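Local coordinates for protein similar to yteR (Bacilus subtilis) (Clostridium acetobutylicum, PDB 4WU0) that probably hydrolyses unsaturated rhamnogalacturonan fragments of pectin, as a glycoside hydrolase of family 105 related to YteR, at residues A[17-22]-A[343-348]; A[28-33]-A[350-355]; A[263-268]-A[314-319]. All blocks are in the same frame, centred on the assembly; numbering follows the deposited sequence.

Contact 1 of 3, residues A[17-22]-A[343-348]; sequences ITLTDH and NEPKGL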
loop_
_atom_site.group_PDB
_atom_site.type_symbol
_atom_site.label_atom_id
_atom_site.label_comp_id
_atom_site.label_asym_id
_atom_site.label_seq_id
_atom_site.Cartn_x
_atom_site.Cartn_y
_atom_site.Cartn_z
ATOM N N ILE A 17 14.642 6.502 11.921
ATOM C CA ILE A 17 14.345 5.345 11.090
ATOM C C ILE A 17 14.870 5.605 9.682
ATOM O O ILE A 17 14.687 6.686 9.132
ATOM C CB ILE A 17 12.825 5.109 11.058
ATOM C CG1 ILE A 17 12.280 4.874 12.473
ATOM C CG2 ILE A 17 12.467 3.949 10.163
ATOM C CD1 ILE A 17 12.912 3.749 13.217
ATOM N N THR A 18 15.537 4.608 9.118
ATOM C CA THR A 18 16.139 4.734 7.798
ATOM C C THR A 18 15.072 4.848 6.710
ATOM O O THR A 18 14.229 3.959 6.543
ATOM C CB THR A 18 17.031 3.529 7.483
ATOM O OG1 THR A 18 17.997 3.335 8.525
ATOM C CG2 THR A 18 17.765 3.724 6.173
ATOM N N LEU A 19 15.133 5.943 5.958
ATOM C CA LEU A 19 14.228 6.180 4.849
ATOM C C LEU A 19 14.981 6.607 3.598
ATOM O O LEU A 19 14.371 7.105 2.650
ATOM C CB LEU A 19 13.217 7.277 5.223
ATOM C CG LEU A 19 12.363 7.023 6.465
ATOM C CD1 LEU A 19 11.594 8.269 6.867
ATOM C CD2 LEU A 19 11.388 5.853 6.221
ATOM N N THR A 20 16.301 6.402 3.590
ATOM C CA THR A 20 17.172 7.036 2.587
ATOM C C THR A 20 18.203 6.110 1.916
ATOM O O THR A 20 19.058 6.598 1.180
ATOM C CB THR A 20 17.914 8.253 3.218
ATOM O OG1 THR A 20 18.541 7.858 4.441
ATOM C CG2 THR A 20 16.914 9.396 3.522
ATOM N N ASP A 21 18.123 4.795 2.137
ATOM C CA ASP A 21 19.183 3.885 1.686
ATOM C C ASP A 21 18.946 3.251 0.321
ATOM O O ASP A 21 19.856 2.642 -0.254
ATOM C CB ASP A 21 19.521 2.818 2.743
ATOM C CG ASP A 21 18.395 1.868 3.023
ATOM O OD1 ASP A 21 17.267 2.110 2.547
ATOM O OD2 ASP A 21 18.641 0.884 3.775
ATOM N N HIS A 22 17.747 3.433 -0.219
ATOM C CA HIS A 22 17.445 3.025 -1.594
ATOM C C HIS A 22 16.134 3.679 -1.982
ATOM O O HIS A 22 15.458 4.221 -1.123
ATOM C CB HIS A 22 17.377 1.495 -1.740
ATOM C CG HIS A 22 16.152 0.865 -1.148
ATOM N ND1 HIS A 22 15.974 0.709 0.208
ATOM C CD2 HIS A 22 15.076 0.288 -1.732
ATOM C CE1 HIS A 22 14.814 0.114 0.435
ATOM N NE2 HIS A 22 14.252 -0.154 -0.726
ATOM N N ASN A 343 9.349 -1.238 13.773
ATOM C CA ASN A 343 9.706 0.063 13.225
ATOM C C ASN A 343 10.167 0.015 11.774
ATOM O O ASN A 343 11.093 0.701 11.381
ATOM C CB ASN A 343 10.701 0.776 14.132
ATOM C CG ASN A 343 10.100 1.100 15.476
ATOM O OD1 ASN A 343 8.872 1.138 15.616
ATOM N ND2 ASN A 343 10.941 1.321 16.462
ATOM N N GLU A 344 9.471 -0.806 11.003
ATOM C CA GLU A 344 9.683 -0.956 9.577
ATOM C C GLU A 344 8.678 -0.086 8.827
ATOM O O GLU A 344 7.480 -0.179 9.058
ATOM C CB GLU A 344 9.533 -2.437 9.208
ATOM C CG GLU A 344 9.183 -2.756 7.770
ATOM C CD GLU A 344 10.164 -2.193 6.791
ATOM O OE1 GLU A 344 11.379 -2.170 7.099
ATOM O OE2 GLU A 344 9.708 -1.772 5.704
ATOM N N PRO A 345 9.170 0.752 7.907
ATOM C CA PRO A 345 8.297 1.641 7.146
ATOM C C PRO A 345 7.078 1.021 6.457
ATOM O O PRO A 345 6.057 1.704 6.333
ATOM C CB PRO A 345 9.265 2.283 6.155
ATOM C CG PRO A 345 10.529 2.379 6.928
ATOM C CD PRO A 345 10.591 1.083 7.675
ATOM N N LYS A 346 7.154 -0.235 6.026
ATOM C CA LYS A 346 5.994 -0.877 5.419
ATOM C C LYS A 346 4.819 -0.974 6.407
ATOM O O LYS A 346 3.663 -1.003 5.992
ATOM C CB LYS A 346 6.354 -2.257 4.894
ATOM C CG LYS A 346 7.321 -2.254 3.722
ATOM C CD LYS A 346 7.769 -3.665 3.378
ATOM C CE LYS A 346 9.121 -3.695 2.686
ATOM N NZ LYS A 346 10.213 -3.646 3.658
ATOM N N GLY A 347 5.118 -0.982 7.705
ATOM C CA GLY A 347 4.088 -0.907 8.738
ATOM C C GLY A 347 3.846 0.502 9.272
ATOM O O GLY A 347 2.713 0.878 9.558
ATOM N N LEU A 348 4.922 1.278 9.418
ATOM C CA LEU A 348 4.809 2.611 10.007
ATOM C C LEU A 348 3.898 3.518 9.198
ATOM O O LEU A 348 3.085 4.248 9.746
ATOM C CB LEU A 348 6.187 3.274 10.141
ATOM C CG LEU A 348 7.156 2.625 11.115
ATOM C CD1 LEU A 348 8.578 3.122 10.899
ATOM C CD2 LEU A 348 6.749 2.887 12.533
#
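Ile-17 turns its two branches onto different parts of the chain that enters helix 345-360. CG1 stands anti to the carbonyl carbon (chi1 -59°), and with chi2 at -57° this carries CD1 to Asn-343, where it meets CB at 3.8 Å with the two side chains crossing at about a right angle. The other branch, CG2, faces the start of the helix: it lies 3.7 Å from the backbone O of Asn-343 and 4.0 Å from CD1 of Leu-348, whose side chain runs slantwise to it. One isoleucine thus touches both the residue ahead of the N-cap and the first turn.

Two residues on, the loop makes a second apolar contact. Leu-19 does not aim its CB at the helix, yet CD2 at the end of its side chain comes to 3.6 Å from CG of Pro-345. Pro-345 CG, the ring atom nearest this methyl, is also 4.0 Å from the backbone O of Thr-18, so the same ring corner meets both methyl and loop main chain.

Polar groups act behind this surface. Glu-344 is the N-cap, and its OE2 accepts from Lys-346 N at 3.0 Å and, on the opposite face of the carboxylate, from Lys-346 NZ at 2.8 Å in a salt bridge. NZ also bonds Tyr-318 O. The amide of Asn-343 turns to the backbone N of Leu-313 and to Asn-312, while Ile-12 of helix 4-14 closes on Ile-17.

With 182 Å² buried and no polar bond between the segments, the loop between helices 4-14 and 25-41 is held here by dispersion and the burial of methyl groups. The directed bonds run within each segment or to neighbours such as Leu-313. Glu-344 OE2, doubly gripped, is probably stabilised as an anion by the lysine and the helix N-terminus.

Contact 2 of 3, residues A[28-33]-A[350-355]; sequences GLTLDG and PFLLAS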
loop_
_atom_site.group_PDB
_atom_site.type_symbol
_atom_site.label_atom_id
_atom_site.label_comp_id
_atom_site.label_asym_id
_atom_site.label_seq_id
_atom_site.Cartn_x
_atom_site.Cartn_y
_atom_site.Cartn_z
ATOM N N GLY A 28 8.409 6.507 0.710
ATOM C CA GLY A 28 7.376 7.455 0.315
ATOM C C GLY A 28 6.080 7.228 1.080
ATOM O O GLY A 28 5.382 8.175 1.447
ATOM N N LEU A 29 5.743 5.965 1.297
ATOM C CA LEU A 29 4.546 5.608 2.060
ATOM C C LEU A 29 4.581 6.202 3.487
ATOM O O LEU A 29 3.591 6.755 3.977
ATOM C CB LEU A 29 4.427 4.092 2.129
ATOM C CG LEU A 29 3.397 3.451 3.044
ATOM C CD1 LEU A 29 1.970 3.854 2.720
ATOM C CD2 LEU A 29 3.548 1.940 2.955
ATOM N N THR A 30 5.728 6.081 4.141
ATOM C CA THR A 30 5.897 6.603 5.489
ATOM C C THR A 30 5.831 8.128 5.454
ATOM O O THR A 30 5.213 8.756 6.313
ATOM C CB THR A 30 7.211 6.097 6.101
ATOM O OG1 THR A 30 7.123 4.678 6.278
ATOM C CG2 THR A 30 7.491 6.741 7.447
ATOM N N LEU A 31 6.459 8.736 4.448
ATOM C CA LEU A 31 6.388 10.168 4.315
ATOM C C LEU A 31 4.962 10.666 4.030
ATOM O O LEU A 31 4.584 11.760 4.477
ATOM C CB LEU A 31 7.350 10.672 3.228
ATOM C CG LEU A 31 8.831 10.467 3.532
ATOM C CD1 LEU A 31 9.672 10.987 2.367
ATOM C CD2 LEU A 31 9.253 11.155 4.826
ATOM N N ASP A 32 4.189 9.877 3.280
ATOM C CA ASP A 32 2.789 10.200 3.007
ATOM C C ASP A 32 2.009 10.258 4.340
ATOM O O ASP A 32 1.109 11.071 4.505
ATOM C CB ASP A 32 2.161 9.148 2.065
ATOM C CG ASP A 32 2.646 9.251 0.597
ATOM O OD1 ASP A 32 3.051 10.346 0.171
ATOM O OD2 ASP A 32 2.594 8.238 -0.163
ATOM N N GLY A 33 2.343 9.372 5.279
ATOM C CA GLY A 33 1.754 9.424 6.607
ATOM C C GLY A 33 2.190 10.663 7.372
ATOM O O GLY A 33 1.388 11.329 8.027
ATOM N N PRO A 350 1.360 2.850 6.996
ATOM C CA PRO A 350 -0.060 2.523 7.158
ATOM C C PRO A 350 -0.572 2.816 8.556
ATOM O O PRO A 350 -1.717 3.230 8.705
ATOM C CB PRO A 350 -0.101 1.018 6.848
ATOM C CG PRO A 350 1.014 0.847 5.857
ATOM C CD PRO A 350 2.102 1.759 6.327
ATOM N N PHE A 351 0.251 2.613 9.576
ATOM C CA PHE A 351 -0.185 2.950 10.934
ATOM C C PHE A 351 -0.423 4.459 11.095
ATOM O O PHE A 351 -1.418 4.888 11.683
ATOM C CB PHE A 351 0.784 2.441 12.003
ATOM C CG PHE A 351 0.323 2.780 13.389
ATOM C CD1 PHE A 351 -0.650 2.026 13.994
ATOM C CD2 PHE A 351 0.793 3.908 14.042
ATOM C CE1 PHE A 351 -1.137 2.373 15.266
ATOM C CE2 PHE A 351 0.328 4.235 15.305
ATOM C CZ PHE A 351 -0.651 3.454 15.908
ATOM N N LEU A 352 0.465 5.288 10.566
ATOM C CA LEU A 352 0.246 6.726 10.579
ATOM C C LEU A 352 -1.041 7.105 9.870
ATOM O O LEU A 352 -1.799 7.951 10.348
ATOM C CB LEU A 352 1.394 7.424 9.853
ATOM C CG LEU A 352 2.740 7.481 10.562
ATOM C CD1 LEU A 352 3.843 7.833 9.564
ATOM C CD2 LEU A 352 2.656 8.528 11.668
ATOM N N LEU A 353 -1.263 6.503 8.696
ATOM C CA LEU A 353 -2.447 6.810 7.898
ATOM C C LEU A 353 -3.738 6.371 8.582
ATOM O O LEU A 353 -4.730 7.111 8.584
ATOM C CB LEU A 353 -2.335 6.180 6.494
ATOM C CG LEU A 353 -1.199 6.760 5.651
ATOM C CD1 LEU A 353 -0.943 5.901 4.402
ATOM C CD2 LEU A 353 -1.526 8.190 5.221
ATOM N N ALA A 354 -3.735 5.168 9.154
ATOM C CA ALA A 354 -4.889 4.706 9.919
ATOM C C ALA A 354 -5.154 5.629 11.091
ATOM O O ALA A 354 -6.305 5.927 11.402
ATOM C CB ALA A 354 -4.649 3.273 10.410
ATOM N N SER A 355 -4.094 6.052 11.772
ATOM C CA SER A 355 -4.244 6.936 12.925
ATOM C C SER A 355 -4.879 8.257 12.516
ATOM O O SER A 355 -5.769 8.763 13.189
ATOM C CB SER A 355 -2.885 7.215 13.558
ATOM O OG SER A 355 -2.296 6.021 14.032
#
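Leu-352 and Leu-353 of helix 350-355 meet the backbone of helix 28-33 at Gly-33, while Leu-29 reaches across to Pro-350. Leu-352 points its CB at the facing helix, and that atom lies 3.8 Å from Gly-33 CA; its CD1 continues to Thr-30 O at 3.6 Å. Leu-353 approaches the same glycine with CD2, also 3.8 Å from Gly-33 CA, and sends CD1 the other way, to 3.9 Å from CD1 of Leu-29. For Leu-29, CG anti to the backbone N (chi1 170°) swings its isopropyl end to the proline, where CD2 is 3.7 Å from CD of Pro-350 and the side chains cross nearly perpendicularly.

The bare glycine lets the CA atoms of Gly-33 and Leu-352 come within 5.0 Å, and the segment axes approach to 8.1 Å at an angle of 24°. Met-8 and Ile-12 of helix 4-14 lie against Leu-352, and Tyr-272 of helix 264-279 against Leu-353. Such near-parallel packing, with further helices around it, is consistent with the alpha/alpha-barrel of the six-hairpin glycosidase clan, where the last helix, 345-360, packs beside helix 25-41 near the start of the chain.

Contact 3 of 3, residues A[263-268]-A[314-319]; sequences EASGSS and NKICYV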
loop_
_atom_site.group_PDB
_atom_site.type_symbol
_atom_site.label_atom_id
_atom_site.label_comp_id
_atom_site.label_asym_id
_atom_site.label_seq_id
_atom_site.Cartn_x
_atom_site.Cartn_y
_atom_site.Cartn_z
ATOM N N GLU A 263 -0.380 -9.705 12.134
ATOM C CA GLU A 263 0.657 -8.944 11.439
ATOM C C GLU A 263 0.234 -7.485 11.270
ATOM O O GLU A 263 -0.896 -7.174 10.869
ATOM C CB GLU A 263 0.997 -9.628 10.106
ATOM C CG GLU A 263 2.263 -9.119 9.434
ATOM C CD GLU A 263 2.083 -7.808 8.687
ATOM O OE1 GLU A 263 1.007 -7.621 8.099
ATOM O OE2 GLU A 263 3.032 -6.963 8.655
ATOM N N ALA A 264 1.159 -6.586 11.587
ATOM C CA ALA A 264 0.818 -5.180 11.803
ATOM C C ALA A 264 0.610 -4.371 10.538
ATOM O O ALA A 264 -0.235 -3.459 10.512
ATOM C CB ALA A 264 1.894 -4.510 12.656
ATOM N N SER A 265 1.411 -4.620 9.504
ATOM C CA SER A 265 1.310 -3.779 8.328
ATOM C C SER A 265 0.005 -4.037 7.570
ATOM O O SER A 265 -0.719 -3.096 7.263
ATOM C CB SER A 265 2.548 -3.894 7.433
ATOM O OG SER A 265 2.613 -5.138 6.765
ATOM N N GLY A 266 -0.309 -5.294 7.296
ATOM C CA GLY A 266 -1.577 -5.617 6.663
ATOM C C GLY A 266 -2.766 -5.155 7.505
ATOM O O GLY A 266 -3.703 -4.556 6.973
ATOM N N SER A 267 -2.729 -5.383 8.816
ATOM C CA SER A 267 -3.820 -4.962 9.687
ATOM C C SER A 267 -4.016 -3.455 9.638
ATOM O O SER A 267 -5.143 -2.982 9.580
ATOM C CB SER A 267 -3.555 -5.410 11.135
ATOM O OG SER A 267 -3.617 -6.824 11.243
ATOM N N SER A 268 -2.926 -2.694 9.661
ATOM C CA SER A 268 -3.025 -1.234 9.627
ATOM C C SER A 268 -3.618 -0.741 8.312
ATOM O O SER A 268 -4.405 0.213 8.279
ATOM C CB SER A 268 -1.652 -0.595 9.855
ATOM O OG SER A 268 -1.184 -0.790 11.189
ATOM N N ASN A 314 5.402 -2.944 16.434
ATOM C CA ASN A 314 5.947 -4.289 16.363
ATOM C C ASN A 314 5.163 -5.192 15.413
ATOM O O ASN A 314 4.049 -4.867 15.024
ATOM C CB ASN A 314 5.869 -4.901 17.768
ATOM C CG ASN A 314 6.656 -4.113 18.816
ATOM O OD1 ASN A 314 6.095 -3.554 19.772
ATOM N ND2 ASN A 314 7.947 -4.139 18.687
ATOM N N LYS A 315 5.751 -6.347 15.112
ATOM C CA LYS A 315 5.108 -7.464 14.417
ATOM C C LYS A 315 4.814 -7.176 12.958
ATOM O O LYS A 315 3.744 -7.526 12.433
ATOM C CB LYS A 315 3.838 -7.919 15.137
ATOM C CG LYS A 315 3.960 -8.043 16.664
ATOM C CD LYS A 315 5.080 -9.004 17.086
ATOM C CE LYS A 315 5.128 -9.110 18.608
ATOM N NZ LYS A 315 6.168 -10.066 19.077
ATOM N N ILE A 316 5.812 -6.619 12.287
ATOM C CA ILE A 316 5.677 -6.278 10.877
ATOM C C ILE A 316 6.444 -7.287 10.025
ATOM O O ILE A 316 7.609 -7.543 10.252
ATOM C CB ILE A 316 6.227 -4.871 10.608
ATOM C CG1 ILE A 316 5.548 -3.825 11.504
ATOM C CG2 ILE A 316 6.111 -4.539 9.141
ATOM C CD1 ILE A 316 6.376 -2.581 11.653
ATOM N N CYS A 317 5.783 -7.856 9.029
ATOM C CA CYS A 317 6.492 -8.749 8.110
ATOM C C CYS A 317 7.467 -7.906 7.300
ATOM O O CYS A 317 7.046 -7.005 6.595
ATOM C CB CYS A 317 5.504 -9.439 7.171
ATOM S SG CYS A 317 6.381 -10.431 5.913
ATOM N N TYR A 318 8.757 -8.188 7.370
ATOM C CA TYR A 318 9.730 -7.307 6.736
ATOM C C TYR A 318 9.581 -7.262 5.197
ATOM O O TYR A 318 9.689 -6.192 4.579
ATOM C CB TYR A 318 11.156 -7.695 7.132
ATOM C CG TYR A 318 12.226 -6.903 6.415
ATOM C CD1 TYR A 318 12.302 -5.514 6.535
ATOM C CD2 TYR A 318 13.144 -7.537 5.596
ATOM C CE1 TYR A 318 13.271 -4.800 5.861
ATOM C CE2 TYR A 318 14.117 -6.830 4.931
ATOM C CZ TYR A 318 14.175 -5.463 5.065
ATOM O OH TYR A 318 15.152 -4.757 4.388
ATOM N N VAL A 319 9.386 -8.432 4.603
ATOM C CA VAL A 319 9.363 -8.590 3.151
ATOM C C VAL A 319 8.711 -9.924 2.820
ATOM O O VAL A 319 8.858 -10.899 3.545
ATOM C CB VAL A 319 10.793 -8.533 2.542
ATOM C CG1 VAL A 319 11.658 -9.696 3.044
ATOM C CG2 VAL A 319 10.746 -8.520 1.011
#
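Glu-263 and Cys-317 form the tight end of this contact: the amide N of Cys-317 gives a nearly straight hydrogen bond (169°) to Glu-263 OE2 at 2.9 Å, arriving on the anti side of the carboxylate. A bend at chi2 (-79°) folds the glutamate back over the helix start, so the same carboxylate caps helix 264-279. OE1 takes Gly-266 N at 2.8 Å on its syn side. OE2 additionally accepts from Ser-265 OG, 2.7 Å away on its syn lone pair, and from Ser-265 N, which comes from above the plane. Three donors therefore grip OE2, and the rotation of the carboxylate is fixed.

Beside this polar cluster, backbone meets backbone: Ala-264 N bonds Lys-315 O at 2.9 Å, and the CA of Glu-263 makes a CH...O contact with the same oxygen. The methyl of Ala-264 presses close to Asn-314 O, at 3.2 Å, and Ile-316 completes the packing with CG1 at 3.9 Å from Ala-264 CB and CG2 at 4.0 Å from Ser-265 CB.

The side toward solvent is looser. Lys-315 is exposed, and although its carbonyl is engaged, its side chain leads away from the helix; the nearest approach is Lys-315 CB to N and CB of Ala-264, 4.6 Å to each. Tyr-318 likewise turns its CB away, and its ring forms a cation-pi pair with Lys-346.

Arg-200 bonds both Ser-265 OG and Cys-317 O, and makes only a long, weak ion pair with OE2. A buried glutamate with this many N-H and O-H donors is probably kept ionised. Through its hydrogen bonds, together with Ala-264 N to Lys-315 O, the carboxylate joins the N-terminus of helix 264-279 to the end of strand 311-317; Ala-264 against Ile-316 adds apolar packing to these directional bonds.

In the fold
Contact 2 is buried, the nearest to the chain centre (about 10 Å between centres), and packs chiefly leucine, proline and glycine without polar bonds between its segments. Contact 1 is partly buried, about 14 Å out; it too is apolar across its segments, but it joins a loop to the start of helix 345-360, the helix whose next turns serve contact 2. Contact 3, buried again, differs in being led by a capping carboxylate and backbone bonds. Physical links tie the set together: Lys-346 NZ reaches Tyr-318 O, Pro-345 O packs on Thr-30 OG1, and Ser-268 lies against Pro-350. Helix 345-360 takes part in contacts 1 and 2 and touches both segments of contact 3, through Ser-268 and Tyr-318.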